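Local coordinates for phosphoribosylformylglycinamidine cyclo-ligase (Thermus thermophilus HB8, PDB 5AVM), which probably catalyses the ATP-dependent ring closure of formylglycinamidine ribonucleotide to 5-aminoimidazole ribonucleotide, a step of de novo purine biosynthesis, at residues 103-108 with 120-125; 96-101 with 223-228; 190-195 with 291-296. One frame throughout, in Å; residues are numbered along the deposited sequence.

Contacts 1 and 2 both draw on strand 97-107, one toward each end of it, and their centres lie 19 Å apart. They meet where Leu122 CD2 packs 3.6 Å from Phe101 CE2. Contact 1 stays within the N-terminal domain of the AIR synthase family, whereas contact 2 carries the strand across to helix 225-233 of the C-terminal domain. Contact 3 belongs wholly to the C-terminal domain and is the one with a bound sulfate, held at the start of helix 190-196. It touches neither of the others: its nearest atoms are about 13 Å from contact 1 and about 7 Å from contact 2, which lies on the opposite side of the chain's centre.

Contact 1 of 3, residues 103-108 with 120-125; sequences DYLAAS and ASLAEA
Asp103 and Leu122 face one another head-on, the two side chains coming from opposite directions, one from the strand and one from the helix. One carboxylate oxygen does the touching: OD2 of Asp103 approaches CD1 of Leu122 to 3.4 Å. The same oxygen lies about 4.0 Å from CD2 of Leu122, so the forked end of the leucine is turned onto a single carboxylate atom. Asp103 reaches this place with CG between its backbone N and carbonyl carbon (chi1 50°). The meeting is one of van der Waals contact, with no hydrogen bond between the two segments, and a buried polar group here rests on a purely aliphatic partner.

Two residues along the strand, on the same side, Leu105 adds an apolar touch, its CD1 lying 4.3 Å from CD1 of Leu122. That methyl of Leu122 therefore serves both strand residues, while CD2 packs against the ring of Phe101 farther back along the strand. An alanine in place of Leu122 would probably open a gap between helix and strand at Asp103 and Leu105 and leave the Phe101 ring without this methyl neighbour.

The contact joins the first strand and the helix of a beta-alpha-beta unit made of strand 97-107, helix 112-129 and strand 137-140. Asp103 and Leu105 bond through their backbones to Glu137 on strand 137-140, the Asp103 carbonyl also accepts a hydrogen bond from Thr60 of the second subunit, and helix 79-92 packs against Leu122 through Val84.

Contact 2 of 3, residues 96-101 with 223-228; sequences AEPLFF and AYLKEF
Pro98, a proline set within a β-strand, meets Leu225 with the outer atoms of its ring, and this one pair makes most of the contact between the two segments. The leucine fork takes the ring with both branches: CD2 of Leu225 lies 3.8 Å from CG of Pro98, and CD1 of Leu225 lies 3.9 Å from CD of Pro98. Leu225 extends toward the strand with its CG anti to the backbone N (chi1 -174°), carrying both methyls away from the helix. No hydrogen bond joins the segments, and the interaction is apolar packing alone. Beside it the chain of Glu97 bends round so that OE1 of Glu97 comes to 4.4 Å from CD1 of Leu225, but this oxygen is engaged in a salt bridge with Arg229, one turn further along the same helix.

Leu225 opens helix 225-233 just after the N-cap residue Tyr224. Next to Pro98 the strand carries a classic beta bulge, Leu99 and Phe100 both facing Val157 of strand 150-161. Leu225 also rests on Val88 and Leu92, so helix 79-92 lies alongside the junction, while Leu156 of strand 150-161 flanks Pro98.

Contact 3 of 3, residues 190-195 with 291-296; sequences YSLIRK and YRVFNM. With SO4 (sulfate ion), chain L.
Phe294 and Leu192 bring the most surface to this contact, the side chain of the leucine crossing that of the phenylalanine at about a right angle. CD2 of Leu192 lies 4.0 Å from CE2 of Phe294 and approaches the ring obliquely. That methyl also lies against both branches of Val293, 3.8 Å from its CG1. An extended first torsion (chi1 -178°) sends the leucine fork outward from the helix, where one methyl can serve both residues. Val293 in turn sets CG1 over the centre of the neighbouring Phe294 ring, 3.8 Å above its plane, so two consecutive residues form the surface that receives the leucine.

Phe294 is the residue at which the chain leaves helical geometry after helix 287-293, just ahead of strand 298-304, which belongs to the mixed sheet of the C-terminal AIR synthase domain. The contact thus packs helix 190-196 against the end of another helix and the turn that leads back into that sheet.

Ile193 meets the ring obliquely at another corner, its CG1 being 3.6 Å from CE1 of Phe294. The end of the same isoleucine, CD1, sits over the centre of the Tyr190 ring, 3.7 Å above the plane, which places Ile193 between the two aromatic residues. Leu279 of helix 275-283 packs on it too.

At the start of helix 190-196 a sulfate, probably from the crystallisation liquor, is bound by backbone amides. The Tyr190 N-H points at O3 of the sulfate, with N to O3 at 3.1 Å and an angle of 153° at the hydrogen, and Gly189 N gives a second bond. The helix dipole would probably favour an anion there.

Contact 1 of 3, residues 103-108 with 120-125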
loop_
_atom_site.group_PDB
_atom_site.type_symbol
_atom_site.label_atom_id
_atom_site.label_comp_id
_atom_site.label_asym_id
_atom_site.label_seq_id
_atom_site.Cartn_x
_atom_site.Cartn_y
_atom_site.Cartn_z
ATOM N N ASP B 103 -1.745 -6.465 -2.857
ATOM C CA ASP B 103 -0.440 -5.823 -3.009
ATOM C C ASP B 103 -0.227 -4.804 -4.126
ATOM O O ASP B 103 -0.987 -4.747 -5.090
ATOM C CB ASP B 103 0.612 -6.916 -3.159
ATOM C CG ASP B 103 0.230 -7.946 -4.208
ATOM O OD1 ASP B 103 -0.070 -7.547 -5.357
ATOM O OD2 ASP B 103 0.224 -9.157 -3.891
ATOM N N TYR B 104 0.847 -4.025 -3.987
ATOM C CA TYR B 104 1.224 -3.001 -4.958
ATOM C C TYR B 104 2.683 -3.156 -5.378
ATOM O O TYR B 104 3.578 -2.671 -4.683
ATOM C CB TYR B 104 1.062 -1.612 -4.360
ATOM C CG TYR B 104 1.079 -0.512 -5.392
ATOM C CD1 TYR B 104 -0.017 -0.312 -6.231
ATOM C CD2 TYR B 104 2.180 0.334 -5.529
ATOM C CE1 TYR B 104 -0.029 0.702 -7.180
ATOM C CE2 TYR B 104 2.186 1.360 -6.481
ATOM C CZ TYR B 104 1.072 1.537 -7.304
ATOM O OH TYR B 104 1.044 2.545 -8.248
ATOM N N LEU B 105 2.928 -3.808 -6.513
ATOM C CA LEU B 105 4.297 -4.014 -6.998
ATOM C C LEU B 105 4.743 -2.913 -7.966
ATOM O O LEU B 105 4.036 -2.604 -8.918
ATOM C CB LEU B 105 4.411 -5.388 -7.678
ATOM C CG LEU B 105 4.517 -6.632 -6.779
ATOM C CD1 LEU B 105 3.582 -6.522 -5.587
ATOM C CD2 LEU B 105 4.198 -7.881 -7.600
ATOM N N ALA B 106 5.911 -2.326 -7.721
ATOM C CA ALA B 106 6.427 -1.258 -8.582
ATOM C C ALA B 106 7.900 -1.487 -8.927
ATOM O O ALA B 106 8.713 -1.801 -8.058
ATOM C CB ALA B 106 6.251 0.094 -7.900
ATOM N N ALA B 107 8.246 -1.313 -10.197
ATOM C CA ALA B 107 9.618 -1.537 -10.634
ATOM C C ALA B 107 10.028 -0.622 -11.768
ATOM O O ALA B 107 9.186 0.029 -12.390
ATOM C CB ALA B 107 9.774 -2.971 -11.082
ATOM N N SER B 108 11.333 -0.583 -12.026
ATOM C CA SER B 108 11.882 0.211 -13.116
ATOM C C SER B 108 11.258 -0.398 -14.368
ATOM O O SER B 108 10.797 0.305 -15.267
ATOM C CB SER B 108 13.404 0.064 -13.160
ATOM O OG SER B 108 13.950 0.733 -14.278
ATOM N N ALA B 120 3.474 -15.407 -8.254
ATOM C CA ALA B 120 3.428 -16.820 -7.921
ATOM C C ALA B 120 3.684 -17.013 -6.436
ATOM O O ALA B 120 2.978 -17.775 -5.770
ATOM C CB ALA B 120 4.468 -17.572 -8.727
ATOM N N SER B 121 4.695 -16.307 -5.925
ATOM C CA SER B 121 5.098 -16.385 -4.520
ATOM C C SER B 121 4.039 -15.875 -3.540
ATOM O O SER B 121 3.743 -16.528 -2.538
ATOM C CB SER B 121 6.400 -15.606 -4.315
ATOM O OG SER B 121 6.945 -15.851 -3.030
ATOM N N LEU B 122 3.474 -14.707 -3.831
ATOM C CA LEU B 122 2.461 -14.121 -2.964
ATOM C C LEU B 122 1.223 -14.994 -2.867
ATOM O O LEU B 122 0.614 -15.100 -1.800
ATOM C CB LEU B 122 2.100 -12.723 -3.463
ATOM C CG LEU B 122 3.221 -11.713 -3.198
ATOM C CD1 LEU B 122 3.224 -10.622 -4.257
ATOM C CD2 LEU B 122 3.047 -11.136 -1.802
ATOM N N ALA B 123 0.855 -15.630 -3.975
ATOM C CA ALA B 123 -0.310 -16.504 -3.991
ATOM C C ALA B 123 -0.061 -17.735 -3.109
ATOM O O ALA B 123 -0.979 -18.242 -2.455
ATOM C CB ALA B 123 -0.618 -16.928 -5.410
ATOM N N GLU B 124 1.184 -18.208 -3.091
ATOM C CA GLU B 124 1.559 -19.370 -2.284
ATOM C C GLU B 124 1.606 -19.027 -0.798
ATOM O O GLU B 124 1.247 -19.845 0.033
ATOM C CB GLU B 124 2.934 -19.909 -2.708
ATOM C CG GLU B 124 3.048 -20.378 -4.165
ATOM C CD GLU B 124 4.403 -21.036 -4.477
ATOM O OE1 GLU B 124 4.732 -22.046 -3.814
ATOM O OE2 GLU B 124 5.136 -20.554 -5.378
ATOM N N ALA B 125 2.057 -17.816 -0.474
ATOM C CA ALA B 125 2.168 -17.358 0.913
ATOM C C ALA B 125 0.807 -17.139 1.550
ATOM O O ALA B 125 0.595 -17.459 2.724
ATOM C CB ALA B 125 2.971 -16.073 0.974
#

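Contact 2 of 3, residues 96-101 with 223-228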
loop_
_atom_site.group_PDB
_atom_site.type_symbol
_atom_site.label_atom_id
_atom_site.label_comp_id
_atom_site.label_asym_id
_atom_site.label_seq_id
_atom_site.Cartn_x
_atom_site.Cartn_y
_atom_site.Cartn_z
ATOM N N ALA B 96 -4.916 -9.431 16.321
ATOM C CA ALA B 96 -5.847 -9.803 15.267
ATOM C C ALA B 96 -5.471 -10.973 14.372
ATOM O O ALA B 96 -4.315 -11.391 14.318
ATOM C CB ALA B 96 -6.136 -8.578 14.401
ATOM N N GLU B 97 -6.484 -11.491 13.677
ATOM C CA GLU B 97 -6.344 -12.590 12.720
ATOM C C GLU B 97 -6.533 -11.989 11.327
ATOM O O GLU B 97 -7.307 -11.045 11.150
ATOM C CB GLU B 97 -7.416 -13.664 12.934
ATOM C CG GLU B 97 -7.295 -14.447 14.216
ATOM C CD GLU B 97 -7.807 -15.860 14.055
ATOM O OE1 GLU B 97 -7.067 -16.697 13.482
ATOM O OE2 GLU B 97 -8.952 -16.127 14.485
ATOM N N PRO B 98 -5.840 -12.537 10.315
ATOM C CA PRO B 98 -5.965 -12.009 8.953
ATOM C C PRO B 98 -7.294 -12.292 8.263
ATOM O O PRO B 98 -7.871 -13.360 8.440
ATOM C CB PRO B 98 -4.782 -12.654 8.231
ATOM C CG PRO B 98 -4.658 -13.976 8.911
ATOM C CD PRO B 98 -4.847 -13.626 10.373
ATOM N N LEU B 99 -7.767 -11.318 7.479
ATOM C CA LEU B 99 -9.018 -11.446 6.717
ATOM C C LEU B 99 -8.745 -11.526 5.203
ATOM O O LEU B 99 -9.435 -12.248 4.482
ATOM C CB LEU B 99 -9.962 -10.267 6.997
ATOM C CG LEU B 99 -10.818 -10.280 8.268
ATOM C CD1 LEU B 99 -11.605 -8.971 8.364
ATOM C CD2 LEU B 99 -11.766 -11.471 8.242
ATOM N N PHE B 100 -7.755 -10.779 4.724
ATOM C CA PHE B 100 -7.396 -10.796 3.310
ATOM C C PHE B 100 -6.200 -9.886 3.021
ATOM O O PHE B 100 -5.928 -8.950 3.773
ATOM C CB PHE B 100 -8.606 -10.409 2.440
ATOM C CG PHE B 100 -9.185 -9.050 2.745
ATOM C CD1 PHE B 100 -8.566 -7.892 2.280
ATOM C CD2 PHE B 100 -10.372 -8.932 3.470
ATOM C CE1 PHE B 100 -9.122 -6.639 2.528
ATOM C CE2 PHE B 100 -10.933 -7.682 3.726
ATOM C CZ PHE B 100 -10.307 -6.532 3.252
ATOM N N PHE B 101 -5.496 -10.178 1.931
ATOM C CA PHE B 101 -4.303 -9.434 1.527
ATOM C C PHE B 101 -4.420 -8.917 0.084
ATOM O O PHE B 101 -5.159 -9.471 -0.722
ATOM C CB PHE B 101 -3.088 -10.381 1.652
ATOM C CG PHE B 101 -1.781 -9.805 1.169
ATOM C CD1 PHE B 101 -1.070 -8.893 1.944
ATOM C CD2 PHE B 101 -1.248 -10.191 -0.058
ATOM C CE1 PHE B 101 0.153 -8.376 1.503
ATOM C CE2 PHE B 101 -0.030 -9.682 -0.504
ATOM C CZ PHE B 101 0.670 -8.771 0.280
ATOM N N ALA B 223 6.296 -16.336 10.025
ATOM C CA ALA B 223 4.972 -15.964 10.518
ATOM C C ALA B 223 4.678 -16.696 11.819
ATOM O O ALA B 223 5.011 -17.871 11.962
ATOM C CB ALA B 223 3.909 -16.315 9.490
ATOM N N TYR B 224 4.040 -16.004 12.760
ATOM C CA TYR B 224 3.700 -16.597 14.050
ATOM C C TYR B 224 2.202 -16.790 14.250
ATOM O O TYR B 224 1.722 -16.831 15.384
ATOM C CB TYR B 224 4.271 -15.736 15.176
ATOM C CG TYR B 224 5.771 -15.614 15.076
ATOM C CD1 TYR B 224 6.595 -16.721 15.281
ATOM C CD2 TYR B 224 6.362 -14.418 14.685
ATOM C CE1 TYR B 224 7.966 -16.641 15.090
ATOM C CE2 TYR B 224 7.728 -14.325 14.493
ATOM C CZ TYR B 224 8.524 -15.438 14.693
ATOM O OH TYR B 224 9.877 -15.336 14.483
ATOM N N LEU B 225 1.470 -16.922 13.147
ATOM C CA LEU B 225 0.025 -17.104 13.224
ATOM C C LEU B 225 -0.307 -18.432 13.918
ATOM O O LEU B 225 -1.141 -18.480 14.830
ATOM C CB LEU B 225 -0.594 -17.048 11.811
ATOM C CG LEU B 225 -2.130 -17.075 11.670
ATOM C CD1 LEU B 225 -2.768 -16.034 12.578
ATOM C CD2 LEU B 225 -2.516 -16.831 10.214
ATOM N N LYS B 226 0.361 -19.501 13.493
ATOM C CA LYS B 226 0.146 -20.822 14.073
ATOM C C LYS B 226 0.371 -20.754 15.586
ATOM O O LYS B 226 -0.422 -21.278 16.368
ATOM C CB LYS B 226 1.090 -21.822 13.397
ATOM C CG LYS B 226 0.976 -21.771 11.862
ATOM C CD LYS B 226 1.944 -22.698 11.122
ATOM C CE LYS B 226 1.515 -24.162 11.177
ATOM N NZ LYS B 226 2.439 -25.042 10.396
ATOM N N GLU B 227 1.445 -20.083 15.995
ATOM C CA GLU B 227 1.761 -19.920 17.413
ATOM C C GLU B 227 0.576 -19.308 18.148
ATOM O O GLU B 227 -0.073 -19.967 18.958
ATOM C CB GLU B 227 2.964 -18.999 17.589
ATOM C CG GLU B 227 4.294 -19.695 17.752
ATOM C CD GLU B 227 4.848 -20.263 16.471
ATOM O OE1 GLU B 227 4.301 -19.955 15.392
ATOM O OE2 GLU B 227 5.849 -21.009 16.550
ATOM N N PHE B 228 0.312 -18.036 17.852
ATOM C CA PHE B 228 -0.779 -17.283 18.461
ATOM C C PHE B 228 -2.077 -18.059 18.572
ATOM O O PHE B 228 -2.729 -18.033 19.614
ATOM C CB PHE B 228 -1.024 -15.983 17.684
ATOM C CG PHE B 228 -0.092 -14.875 18.064
ATOM C CD1 PHE B 228 1.258 -14.939 17.741
ATOM C CD2 PHE B 228 -0.549 -13.790 18.806
ATOM C CE1 PHE B 228 2.146 -13.934 18.160
ATOM C CE2 PHE B 228 0.332 -12.782 19.229
ATOM C CZ PHE B 228 1.682 -12.858 18.905
#

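Contact 3 of 3, residues 190-195 with 291-296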
loop_
_atom_site.group_PDB
_atom_site.type_symbol
_atom_site.label_atom_id
_atom_site.label_comp_id
_atom_site.label_asym_id
_atom_site.label_seq_id
_atom_site.Cartn_x
_atom_site.Cartn_y
_atom_site.Cartn_z
ATOM N N TYR B 190 18.540 -5.300 5.455
ATOM C CA TYR B 190 19.202 -5.865 4.306
ATOM C C TYR B 190 20.048 -4.877 3.528
ATOM O O TYR B 190 20.686 -5.246 2.542
ATOM C CB TYR B 190 18.193 -6.544 3.390
ATOM C CG TYR B 190 17.815 -7.921 3.880
ATOM C CD1 TYR B 190 16.961 -8.086 4.976
ATOM C CD2 TYR B 190 18.337 -9.062 3.271
ATOM C CE1 TYR B 190 16.638 -9.354 5.450
ATOM C CE2 TYR B 190 18.021 -10.332 3.737
ATOM C CZ TYR B 190 17.170 -10.468 4.825
ATOM O OH TYR B 190 16.839 -11.726 5.266
ATOM N N SER B 191 20.059 -3.620 3.957
ATOM C CA SER B 191 20.883 -2.623 3.286
ATOM C C SER B 191 22.291 -2.782 3.864
ATOM O O SER B 191 23.298 -2.703 3.147
ATOM C CB SER B 191 20.368 -1.217 3.564
ATOM O OG SER B 191 21.232 -0.267 2.966
ATOM N N LEU B 192 22.346 -3.004 5.174
ATOM C CA LEU B 192 23.609 -3.209 5.863
ATOM C C LEU B 192 24.155 -4.521 5.317
ATOM O O LEU B 192 25.328 -4.611 4.952
ATOM C CB LEU B 192 23.379 -3.296 7.381
ATOM C CG LEU B 192 24.583 -3.468 8.319
ATOM C CD1 LEU B 192 25.779 -2.670 7.812
ATOM C CD2 LEU B 192 24.205 -3.014 9.717
ATOM N N ILE B 193 23.278 -5.519 5.234
ATOM C CA ILE B 193 23.625 -6.847 4.726
ATOM C C ILE B 193 24.226 -6.833 3.318
ATOM O O ILE B 193 25.281 -7.418 3.090
ATOM C CB ILE B 193 22.384 -7.779 4.728
ATOM C CG1 ILE B 193 22.046 -8.190 6.160
ATOM C CG2 ILE B 193 22.630 -8.993 3.863
ATOM C CD1 ILE B 193 20.702 -8.874 6.302
ATOM N N ARG B 194 23.559 -6.177 2.373
ATOM C CA ARG B 194 24.057 -6.135 1.002
ATOM C C ARG B 194 25.437 -5.496 0.913
ATOM O O ARG B 194 26.226 -5.827 0.025
ATOM C CB ARG B 194 23.064 -5.409 0.088
ATOM C CG ARG B 194 21.765 -6.186 -0.161
ATOM C CD ARG B 194 20.900 -5.516 -1.223
ATOM N NE ARG B 194 21.524 -5.542 -2.548
ATOM C CZ ARG B 194 21.701 -4.468 -3.314
ATOM N NH1 ARG B 194 21.306 -3.273 -2.890
ATOM N NH2 ARG B 194 22.272 -4.585 -4.505
ATOM N N LYS B 195 25.726 -4.588 1.839
ATOM C CA LYS B 195 27.029 -3.933 1.880
ATOM C C LYS B 195 28.069 -4.892 2.451
ATOM O O LYS B 195 29.164 -5.036 1.906
ATOM C CB LYS B 195 26.983 -2.686 2.761
ATOM C CG LYS B 195 28.360 -2.257 3.272
ATOM C CD LYS B 195 28.284 -1.049 4.196
ATOM C CE LYS B 195 29.608 -0.819 4.916
ATOM N NZ LYS B 195 29.937 -1.926 5.869
ATOM N N TYR B 291 22.018 -4.751 17.308
ATOM C CA TYR B 291 20.690 -4.777 17.910
ATOM C C TYR B 291 19.816 -3.619 17.465
ATOM O O TYR B 291 18.618 -3.596 17.724
ATOM C CB TYR B 291 20.792 -4.778 19.437
ATOM C CG TYR B 291 21.177 -6.122 20.001
ATOM C CD1 TYR B 291 22.475 -6.601 19.876
ATOM C CD2 TYR B 291 20.225 -6.949 20.592
ATOM C CE1 TYR B 291 22.819 -7.873 20.318
ATOM C CE2 TYR B 291 20.560 -8.225 21.036
ATOM C CZ TYR B 291 21.861 -8.681 20.893
ATOM O OH TYR B 291 22.207 -9.950 21.303
ATOM N N ARG B 292 20.427 -2.670 16.774
ATOM C CA ARG B 292 19.733 -1.488 16.292
ATOM C C ARG B 292 19.264 -1.711 14.859
ATOM O O ARG B 292 18.358 -1.030 14.379
ATOM C CB ARG B 292 20.695 -0.307 16.349
ATOM C CG ARG B 292 20.077 1.063 16.351
ATOM C CD ARG B 292 21.195 2.085 16.309
ATOM N NE ARG B 292 21.963 1.944 15.076
ATOM C CZ ARG B 292 23.283 2.051 14.996
ATOM N NH1 ARG B 292 24.000 2.302 16.085
ATOM N NH2 ARG B 292 23.886 1.897 13.823
ATOM N N VAL B 293 19.880 -2.674 14.185
ATOM C CA VAL B 293 19.551 -2.977 12.797
ATOM C C VAL B 293 18.880 -4.345 12.613
ATOM O O VAL B 293 17.934 -4.474 11.828
ATOM C CB VAL B 293 20.839 -2.920 11.901
ATOM C CG1 VAL B 293 20.522 -3.346 10.477
ATOM C CG2 VAL B 293 21.424 -1.520 11.908
ATOM N N PHE B 294 19.361 -5.357 13.337
ATOM C CA PHE B 294 18.834 -6.715 13.211
ATOM C C PHE B 294 18.004 -7.197 14.391
ATOM O O PHE B 294 18.116 -6.676 15.500
ATOM C CB PHE B 294 19.989 -7.685 12.981
ATOM C CG PHE B 294 20.846 -7.330 11.811
ATOM C CD1 PHE B 294 20.320 -7.313 10.525
ATOM C CD2 PHE B 294 22.187 -7.002 11.989
ATOM C CE1 PHE B 294 21.122 -6.973 9.427
ATOM C CE2 PHE B 294 22.995 -6.661 10.892
ATOM C CZ PHE B 294 22.458 -6.647 9.614
ATOM N N ASN B 295 17.180 -8.212 14.146
ATOM C CA ASN B 295 16.326 -8.751 15.196
ATOM C C ASN B 295 17.077 -9.652 16.176
ATOM O O ASN B 295 16.533 -10.040 17.216
ATOM C CB ASN B 295 15.137 -9.506 14.591
ATOM C CG ASN B 295 15.553 -10.702 13.754
ATOM O OD1 ASN B 295 16.265 -11.590 14.222
ATOM N ND2 ASN B 295 15.092 -10.737 12.512
ATOM N N MET B 296 18.323 -9.980 15.843
ATOM C CA MET B 296 19.170 -10.815 16.698
ATOM C C MET B 296 18.509 -12.112 17.145
ATOM O O MET B 296 18.847 -12.652 18.192
ATOM C CB MET B 296 19.599 -10.011 17.925
ATOM C CG MET B 296 20.326 -8.716 17.586
ATOM S SD MET B 296 21.938 -8.988 16.840
ATOM C CE MET B 296 21.519 -9.418 15.232
HETATM S S SO4 L . 15.898 -2.569 4.722
HETATM O O1 SO4 L . 17.043 -2.159 3.895
HETATM O O2 SO4 L . 14.646 -2.004 4.161
HETATM O O3 SO4 L . 15.805 -4.040 4.742
HETATM O O4 SO4 L . 16.094 -2.079 6.100
#